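PDB 6WCD: DNA-(apurinic or apyrimidinic site) endonuclease 2 from Xenopus laevis, which acts as a weak apurinic/apyrimidinic endonuclease in DNA base excision repair and as a 3'-5' exonuclease, its catalytic domain being the part described here. Local coordinates for residues A253-R264 and I291-C301; I180-R189 and G207-D217. One frame throughout, in Å; residues are numbered along the deposited sequence.

In the fold
Both contacts belong to the catalytic domain, of the DNase I-like endonuclease/exonuclease/phosphatase family, and both reach the same mixed sheet, yet they differ in depth and chemistry. Interaction 1 is only partly buried and lies farther from the middle of the chain: a short backbone pairing and an arginine, fastened to carbonyls and waters, hold the loop that bears Asp299 and His300. Interaction 2 is buried, and sets helix 206-214 against the end of strand 177-181 and the chain beyond, mixing apolar side chains with His188 and Arg208, the latter bound to a carbonyl. Their centres lie about 20 Å apart, but the two meet at the active site, where CE1 of His300 packs 3.3 Å from OD2 of Asp183.

Interaction 1: residues A253-R264 and I291-C301; sequences AFTCWCSASGAR and IMPEVEGSDHC
A single antiparallel bridge joins Cys256 to His300, holding an active-site loop of the DNase I-like fold against the short strand 256-257. Trp257 N donates to Asp299 O almost straight (171°), while Cys301 N gives a more bent bond to Thr255 O, 2.9 Å long. Thr255 and Cys256 also form a classic bulge opposite Thr270. The loop carries Asp299, a residue of the magnesium site, its side chain about 4 Å from the bound ion at their nearest atoms, and His300, the predicted proton acceptor. Cys256 SG, anti to its own backbone N (chi1 -178°), lies over one face of the His300 imidazole, 3.7 Å from the ring centroid. His300 ND1 and Thr255 OG1 both bond to OD2 of Asp273, tying the two segments to a residue important, by similarity, for catalysis. Arg264, extended from CG to NE, lays its guanidinium over CZ3 of Trp257. Its NH2 bonds to Val295 O (2.9 Å) and Pro293 O (3.0 Å); both oxygens lie near the guanidinium plane, although NH2 stands above each carbonyl plane. Waters link NE to Pro293 O and NH1 to Ser298 O. A leucine in place of this arginine would probably leave the carbonyls of Pro293 and Val295 without their shared donor and the loop freer to shift. Beside the guanidinium, Cys301 SG meets the rim of the Trp257 ring, 3.7 Å from CH2.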
# COMPACT_ATOMS: atom_id res chain seq x y z
N ALA A 253 -6.04 -3.93 18.58
CA ALA A 253 -5.77 -4.50 17.29
C ALA A 253 -4.72 -3.63 16.61
O ALA A 253 -4.99 -2.92 15.66
CB ALA A 253 -7.02 -4.54 16.45
N PHE A 254 -3.49 -3.73 17.09
CA PHE A 254 -2.43 -2.87 16.59
C PHE A 254 -1.59 -3.55 15.51
O PHE A 254 -1.59 -4.78 15.37
CB PHE A 254 -1.53 -2.42 17.73
CG PHE A 254 -2.31 -1.78 18.89
CD1 PHE A 254 -3.40 -0.96 18.65
CD2 PHE A 254 -1.92 -2.02 20.18
CE1 PHE A 254 -4.11 -0.38 19.70
CE2 PHE A 254 -2.61 -1.44 21.24
CZ PHE A 254 -3.70 -0.61 20.98
N THR A 255 -0.93 -2.73 14.69
CA THR A 255 -0.09 -3.22 13.61
C THR A 255 1.35 -2.77 13.69
O THR A 255 2.17 -3.15 12.84
CB THR A 255 -0.66 -2.82 12.25
OG1 THR A 255 -0.66 -1.40 12.09
CG2 THR A 255 -2.04 -3.37 12.07
N CYS A 256 1.68 -1.90 14.66
CA CYS A 256 2.99 -1.28 14.72
C CYS A 256 3.38 -1.08 16.16
O CYS A 256 2.58 -0.52 16.94
CB CYS A 256 2.99 0.05 13.97
SG CYS A 256 4.63 0.89 13.95
N TRP A 257 4.63 -1.46 16.50
CA TRP A 257 5.21 -1.33 17.83
C TRP A 257 6.66 -0.90 17.63
O TRP A 257 7.39 -1.50 16.81
CB TRP A 257 5.19 -2.64 18.61
CG TRP A 257 3.85 -3.36 18.68
CD1 TRP A 257 2.97 -3.33 19.67
CD2 TRP A 257 3.29 -4.19 17.65
NE1 TRP A 257 1.87 -4.10 19.38
CE2 TRP A 257 2.05 -4.63 18.11
CE3 TRP A 257 3.74 -4.59 16.40
CZ2 TRP A 257 1.25 -5.46 17.39
CZ3 TRP A 257 2.91 -5.46 15.66
CH2 TRP A 257 1.70 -5.84 16.14
N CYS A 258 7.13 0.04 18.43
CA CYS A 258 8.50 0.46 18.23
C CYS A 258 9.50 -0.65 18.55
O CYS A 258 9.26 -1.49 19.37
CB CYS A 258 8.82 1.73 18.99
SG CYS A 258 8.75 1.53 20.79
N SER A 259 10.65 -0.59 17.92
CA SER A 259 11.59 -1.70 18.07
C SER A 259 12.12 -1.79 19.49
O SER A 259 12.51 -2.87 19.94
CB SER A 259 12.76 -1.54 17.09
OG SER A 259 12.29 -1.63 15.75
N ALA A 260 12.13 -0.68 20.21
CA ALA A 260 12.85 -0.64 21.47
C ALA A 260 11.94 -0.97 22.65
O ALA A 260 10.72 -0.90 22.57
CB ALA A 260 13.47 0.75 21.66
N SER A 261 12.59 -1.33 23.77
CA SER A 261 11.96 -1.28 25.09
C SER A 261 10.76 -2.22 25.20
O SER A 261 9.88 -2.02 26.07
CB SER A 261 11.56 0.16 25.44
OG SER A 261 12.70 1.01 25.46
N GLY A 262 10.76 -3.28 24.39
CA GLY A 262 9.84 -4.40 24.59
C GLY A 262 8.41 -4.12 24.18
O GLY A 262 7.47 -4.76 24.68
N ALA A 263 8.22 -3.16 23.28
CA ALA A 263 6.88 -2.67 23.00
C ALA A 263 5.97 -3.76 22.45
O ALA A 263 4.78 -3.79 22.74
CB ALA A 263 6.93 -1.51 22.01
N ARG A 264 6.48 -4.61 21.56
CA ARG A 264 5.56 -5.59 20.98
C ARG A 264 5.03 -6.55 22.02
O ARG A 264 3.88 -7.00 21.94
CB ARG A 264 6.24 -6.35 19.84
CG ARG A 264 5.27 -7.24 19.05
CD ARG A 264 5.87 -7.52 17.71
NE ARG A 264 4.99 -8.34 16.86
CZ ARG A 264 5.23 -8.52 15.56
NH1 ARG A 264 6.26 -7.98 14.97
NH2 ARG A 264 4.41 -9.28 14.88
N ILE A 291 -5.88 -8.59 11.05
CA ILE A 291 -4.49 -8.31 11.43
C ILE A 291 -3.80 -9.66 11.55
O ILE A 291 -4.40 -10.64 11.98
CB ILE A 291 -4.40 -7.55 12.78
CG1 ILE A 291 -5.50 -6.50 12.92
CG2 ILE A 291 -3.01 -6.93 12.95
CD1 ILE A 291 -5.40 -5.40 11.91
N MET A 292 -2.51 -9.72 11.22
CA MET A 292 -1.69 -10.94 11.34
C MET A 292 -0.56 -10.75 12.35
O MET A 292 0.62 -10.69 12.00
CB MET A 292 -1.12 -11.29 9.96
CG MET A 292 -2.11 -11.47 8.81
SD MET A 292 -1.29 -11.90 7.24
CE MET A 292 -0.99 -13.65 7.56
N PRO A 293 -0.88 -10.64 13.65
CA PRO A 293 0.16 -10.30 14.63
C PRO A 293 1.16 -11.42 14.84
O PRO A 293 2.21 -11.16 15.49
CB PRO A 293 -0.66 -10.03 15.90
CG PRO A 293 -1.86 -10.73 15.75
CD PRO A 293 -2.20 -10.74 14.26
N GLU A 294 0.88 -12.62 14.34
CA GLU A 294 1.80 -13.74 14.47
C GLU A 294 3.00 -13.65 13.56
O GLU A 294 3.98 -14.40 13.77
CB GLU A 294 1.06 -15.07 14.19
CG GLU A 294 0.66 -15.34 12.71
CD GLU A 294 -0.57 -14.58 12.20
OE1 GLU A 294 -1.18 -13.80 12.95
OE2 GLU A 294 -0.94 -14.82 11.01
N VAL A 295 2.95 -12.81 12.53
CA VAL A 295 4.03 -12.73 11.56
C VAL A 295 5.11 -11.80 12.09
O VAL A 295 4.86 -10.59 12.28
CB VAL A 295 3.52 -12.23 10.21
CG1 VAL A 295 4.64 -12.10 9.20
CG2 VAL A 295 2.44 -13.15 9.68
N GLU A 296 6.31 -12.33 12.27
CA GLU A 296 7.45 -11.58 12.78
C GLU A 296 8.37 -11.12 11.66
O GLU A 296 8.20 -11.50 10.50
CB GLU A 296 8.22 -12.44 13.78
CG GLU A 296 7.31 -12.83 14.95
CD GLU A 296 8.04 -13.48 16.11
OE1 GLU A 296 8.86 -14.39 15.87
OE2 GLU A 296 7.79 -13.06 17.26
N GLY A 297 9.35 -10.31 12.02
CA GLY A 297 10.38 -9.87 11.07
C GLY A 297 10.43 -8.40 10.82
O GLY A 297 11.42 -7.92 10.24
N SER A 298 9.42 -7.64 11.26
CA SER A 298 9.35 -6.21 11.07
C SER A 298 8.92 -5.55 12.38
O SER A 298 8.48 -6.26 13.32
CB SER A 298 8.40 -5.88 9.92
OG SER A 298 8.21 -4.51 9.80
N ASP A 299 8.94 -4.24 12.40
CA ASP A 299 8.35 -3.52 13.50
C ASP A 299 6.82 -3.37 13.30
O ASP A 299 6.14 -2.93 14.14
CB ASP A 299 9.06 -2.19 13.83
CG ASP A 299 9.18 -1.23 12.65
OD1 ASP A 299 8.89 -1.57 11.54
OD2 ASP A 299 9.60 -0.11 12.95
N HIS A 300 6.32 -3.69 12.12
CA HIS A 300 4.89 -3.78 11.87
C HIS A 300 4.55 -5.25 11.64
O HIS A 300 5.42 -6.04 11.22
CB HIS A 300 4.45 -3.03 10.61
CG HIS A 300 4.72 -1.56 10.61
ND1 HIS A 300 3.72 -0.65 10.34
CD2 HIS A 300 5.86 -0.85 10.72
CE1 HIS A 300 4.24 0.57 10.33
NE2 HIS A 300 5.53 0.49 10.57
N CYS A 301 3.28 -5.58 11.80
CA CYS A 301 2.79 -6.86 11.30
C CYS A 301 1.89 -6.64 10.10
O CYS A 301 1.41 -5.54 9.86
CB CYS A 301 2.04 -7.65 12.37
SG CYS A 301 0.48 -6.97 12.88
O HOH W 1 11.01 0.60 15.34
O HOH W 2 6.55 -8.39 12.13
O HOH W 3 8.50 -6.42 16.05
O HOH W 4 2.68 -9.77 17.95

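Interaction 2: residues I180-R189 and G207-D217; sequences ILGDVNTSHR and GRQWLNQFLGD. With BU1 (1,4-butanediol), chain G.
This is a buried helix-to-loop packing contact: helix 206-214 lies against the end of strand 177-181 and the chain that follows it, which carries the active-site Asp183 and Asn185, by similarity a transition-state stabiliser. At the start of the helix, Arg208 bends at chi3 (-69°) and grips one backbone oxygen side-on: NE (3.0 Å) and NH2 (3.1 Å) both donate to Ser187 O, from the same face of its carbonyl plane. Its NH1 bonds to Phe202 O. One turn on, Leu211 CD1 packs 3.8 Å from His188 CB; just past the helix, Leu215 CD1 comes over a face of the His188 ring. His188 NE2 makes a weak bond, 2.8 Å long, to Asn212 OD1, with ring and amide planes 51° apart; ND2 of the same amide bonds to Glu203 OE1. Deeper in, Ile180 CD1 meets the edge of the Phe214 ring in its plane, 3.3 Å from CZ. At the surface, Arg189 NH2 and Asp217 OD2 form a long salt bridge of 3.4 Å. A 1,4-butanediol molecule lies beside Thr186 and Gly207. Helix 152-173 borders the contact, touching Ile180 through Ala168 and Phe214 through Gln165 and Glu169, while Tyr274 of strand 269-278 packs on Leu211 and bonds to Thr186 O.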
# COMPACT_ATOMS: atom_id res chain seq x y z
N ILE A 180 -6.95 0.94 -1.48
CA ILE A 180 -5.77 1.68 -1.01
C ILE A 180 -5.27 0.90 0.18
O ILE A 180 -6.02 0.72 1.16
CB ILE A 180 -6.07 3.11 -0.61
CG1 ILE A 180 -6.66 3.91 -1.76
CG2 ILE A 180 -4.73 3.77 -0.14
CD1 ILE A 180 -7.30 5.18 -1.33
N LEU A 181 -4.04 0.42 0.14
CA LEU A 181 -3.50 -0.27 1.29
C LEU A 181 -2.11 0.15 1.60
O LEU A 181 -1.38 0.66 0.73
CB LEU A 181 -3.60 -1.75 1.09
CG LEU A 181 -2.71 -2.41 0.06
CD1 LEU A 181 -3.17 -3.85 -0.10
CD2 LEU A 181 -2.76 -1.84 -1.27
N GLY A 182 -1.75 0.02 2.85
CA GLY A 182 -0.39 0.29 3.23
C GLY A 182 -0.34 1.05 4.51
O GLY A 182 -1.25 0.98 5.34
N ASP A 183 0.79 1.72 4.72
CA ASP A 183 1.15 2.38 5.96
C ASP A 183 0.73 3.82 5.79
O ASP A 183 1.40 4.61 5.09
CB ASP A 183 2.63 2.26 6.26
CG ASP A 183 3.05 2.96 7.53
OD1 ASP A 183 2.22 3.71 8.17
OD2 ASP A 183 4.24 2.79 7.92
N VAL A 184 -0.44 4.12 6.32
CA VAL A 184 -0.97 5.49 6.25
C VAL A 184 -0.34 6.40 7.29
O VAL A 184 -0.38 7.64 7.16
CB VAL A 184 -2.50 5.37 6.36
CG1 VAL A 184 -3.17 6.71 6.48
CG2 VAL A 184 -3.06 4.64 5.16
N ASN A 185 0.28 5.85 8.34
CA ASN A 185 1.01 6.61 9.33
C ASN A 185 0.13 7.62 10.08
O ASN A 185 0.59 8.64 10.54
CB ASN A 185 2.22 7.32 8.69
CG ASN A 185 3.30 7.58 9.67
OD1 ASN A 185 3.44 6.86 10.65
ND2 ASN A 185 4.06 8.65 9.44
N THR A 186 -1.16 7.29 10.24
CA THR A 186 -2.09 7.98 11.13
C THR A 186 -3.05 6.92 11.66
O THR A 186 -3.53 6.08 10.88
CB THR A 186 -2.92 9.03 10.40
OG1 THR A 186 -2.08 10.11 9.95
CG2 THR A 186 -3.95 9.64 11.32
N SER A 187 -3.33 6.93 12.98
CA SER A 187 -4.36 6.07 13.51
C SER A 187 -5.66 6.85 13.51
O SER A 187 -5.69 8.05 13.70
CB SER A 187 -4.01 5.59 14.92
OG SER A 187 -3.91 6.72 15.76
N HIS A 188 -6.78 6.15 13.33
CA HIS A 188 -8.01 6.88 13.04
C HIS A 188 -8.78 7.30 14.28
O HIS A 188 -9.08 8.50 14.47
CB HIS A 188 -8.87 6.01 12.13
CG HIS A 188 -10.10 6.68 11.64
ND1 HIS A 188 -11.20 5.98 11.19
CD2 HIS A 188 -10.43 8.00 11.56
CE1 HIS A 188 -12.16 6.83 10.85
NE2 HIS A 188 -11.72 8.06 11.06
N ARG A 189 -9.11 6.35 15.15
CA ARG A 189 -9.96 6.57 16.31
C ARG A 189 -9.28 6.10 17.58
O ARG A 189 -8.25 5.42 17.53
CB ARG A 189 -11.30 5.82 16.12
CG ARG A 189 -12.11 6.46 14.97
CD ARG A 189 -13.57 6.50 15.25
NE ARG A 189 -14.32 7.08 14.13
CZ ARG A 189 -14.97 6.38 13.20
NH1 ARG A 189 -14.98 5.05 13.24
NH2 ARG A 189 -15.61 7.01 12.23
N GLY A 207 -3.90 15.13 10.00
CA GLY A 207 -3.93 13.87 9.29
C GLY A 207 -5.19 13.10 9.62
O GLY A 207 -5.79 12.44 8.76
N ARG A 208 -5.63 13.20 10.88
CA ARG A 208 -6.85 12.52 11.28
C ARG A 208 -8.06 13.22 10.72
O ARG A 208 -9.02 12.55 10.30
CB ARG A 208 -6.89 12.45 12.81
CG ARG A 208 -7.99 11.64 13.34
CD ARG A 208 -7.76 11.45 14.83
NE ARG A 208 -6.60 10.58 15.04
CZ ARG A 208 -5.55 10.83 15.81
NH1 ARG A 208 -5.43 11.96 16.51
NH2 ARG A 208 -4.61 9.92 15.89
N GLN A 209 -8.02 14.54 10.60
CA GLN A 209 -9.09 15.24 9.90
C GLN A 209 -9.17 14.74 8.47
O GLN A 209 -10.27 14.59 7.90
CB GLN A 209 -8.88 16.75 9.93
CG GLN A 209 -9.04 17.35 11.32
CD GLN A 209 -8.69 18.84 11.34
OE1 GLN A 209 -8.12 19.37 10.39
NE2 GLN A 209 -9.04 19.51 12.43
N TRP A 210 -8.01 14.57 7.83
CA TRP A 210 -8.01 14.07 6.45
C TRP A 210 -8.67 12.71 6.37
O TRP A 210 -9.55 12.47 5.52
CB TRP A 210 -6.57 14.03 5.91
CG TRP A 210 -6.57 13.36 4.57
CD1 TRP A 210 -6.99 13.92 3.41
CD2 TRP A 210 -6.25 12.03 4.31
NE1 TRP A 210 -6.91 13.00 2.40
CE2 TRP A 210 -6.49 11.81 2.92
CE3 TRP A 210 -5.76 10.97 5.07
CZ2 TRP A 210 -6.23 10.58 2.32
CZ3 TRP A 210 -5.52 9.77 4.47
CH2 TRP A 210 -5.77 9.58 3.10
N LEU A 211 -8.27 11.79 7.25
CA LEU A 211 -8.83 10.45 7.24
C LEU A 211 -10.33 10.48 7.50
O LEU A 211 -11.09 9.72 6.87
CB LEU A 211 -8.17 9.60 8.32
CG LEU A 211 -7.25 8.46 7.98
CD1 LEU A 211 -7.09 7.59 9.20
CD2 LEU A 211 -7.70 7.65 6.78
N ASN A 212 -10.78 11.30 8.47
CA ASN A 212 -12.18 11.37 8.80
C ASN A 212 -13.03 11.70 7.59
O ASN A 212 -14.16 11.20 7.47
CB ASN A 212 -12.45 12.42 9.89
CG ASN A 212 -11.96 12.01 11.28
OD1 ASN A 212 -11.85 10.85 11.60
ND2 ASN A 212 -11.72 13.02 12.14
N GLN A 213 -12.57 12.61 6.72
CA GLN A 213 -13.37 12.95 5.55
C GLN A 213 -13.13 12.02 4.38
O GLN A 213 -14.00 11.92 3.49
CB GLN A 213 -13.16 14.41 5.12
CG GLN A 213 -11.74 14.78 4.81
CD GLN A 213 -11.35 14.44 3.38
OE1 GLN A 213 -12.10 14.68 2.42
NE2 GLN A 213 -10.18 13.90 3.24
N PHE A 214 -12.00 11.30 4.36
CA PHE A 214 -11.72 10.38 3.28
C PHE A 214 -12.52 9.09 3.44
O PHE A 214 -12.97 8.48 2.44
CB PHE A 214 -10.20 10.08 3.25
CG PHE A 214 -9.78 9.25 2.10
CD1 PHE A 214 -9.95 9.70 0.79
CD2 PHE A 214 -9.18 8.05 2.31
CE1 PHE A 214 -9.57 8.95 -0.27
CE2 PHE A 214 -8.78 7.28 1.22
CZ PHE A 214 -8.97 7.75 -0.05
N LEU A 215 -12.75 8.68 4.68
CA LEU A 215 -13.44 7.43 4.99
C LEU A 215 -14.91 7.69 5.24
O LEU A 215 -15.28 8.69 5.84
CB LEU A 215 -12.82 6.75 6.21
CG LEU A 215 -11.36 6.36 6.08
CD1 LEU A 215 -10.88 5.74 7.37
CD2 LEU A 215 -11.16 5.39 4.96
N GLY A 216 -15.73 6.75 4.80
CA GLY A 216 -17.11 6.74 5.16
C GLY A 216 -17.37 5.85 6.35
O GLY A 216 -16.55 5.05 6.78
N ASP A 217 -18.54 6.00 6.93
CA ASP A 217 -18.94 5.16 8.03
C ASP A 217 -19.99 4.16 7.55
O ASP A 217 -21.06 4.58 7.08
CB ASP A 217 -19.50 6.01 9.17
CG ASP A 217 -19.39 5.32 10.51
OD1 ASP A 217 -19.89 4.18 10.63
OD2 ASP A 217 -18.78 5.91 11.43
C1 BU1 G . -0.27 11.54 12.33
C2 BU1 G . -1.14 12.52 11.53
C3 BU1 G . -0.31 13.50 10.69
C4 BU1 G . -0.63 14.96 11.04
O5 BU1 G . -0.95 11.16 13.51
O6 BU1 G . 0.56 15.70 11.00
O HOH W 5 -15.34 6.26 9.33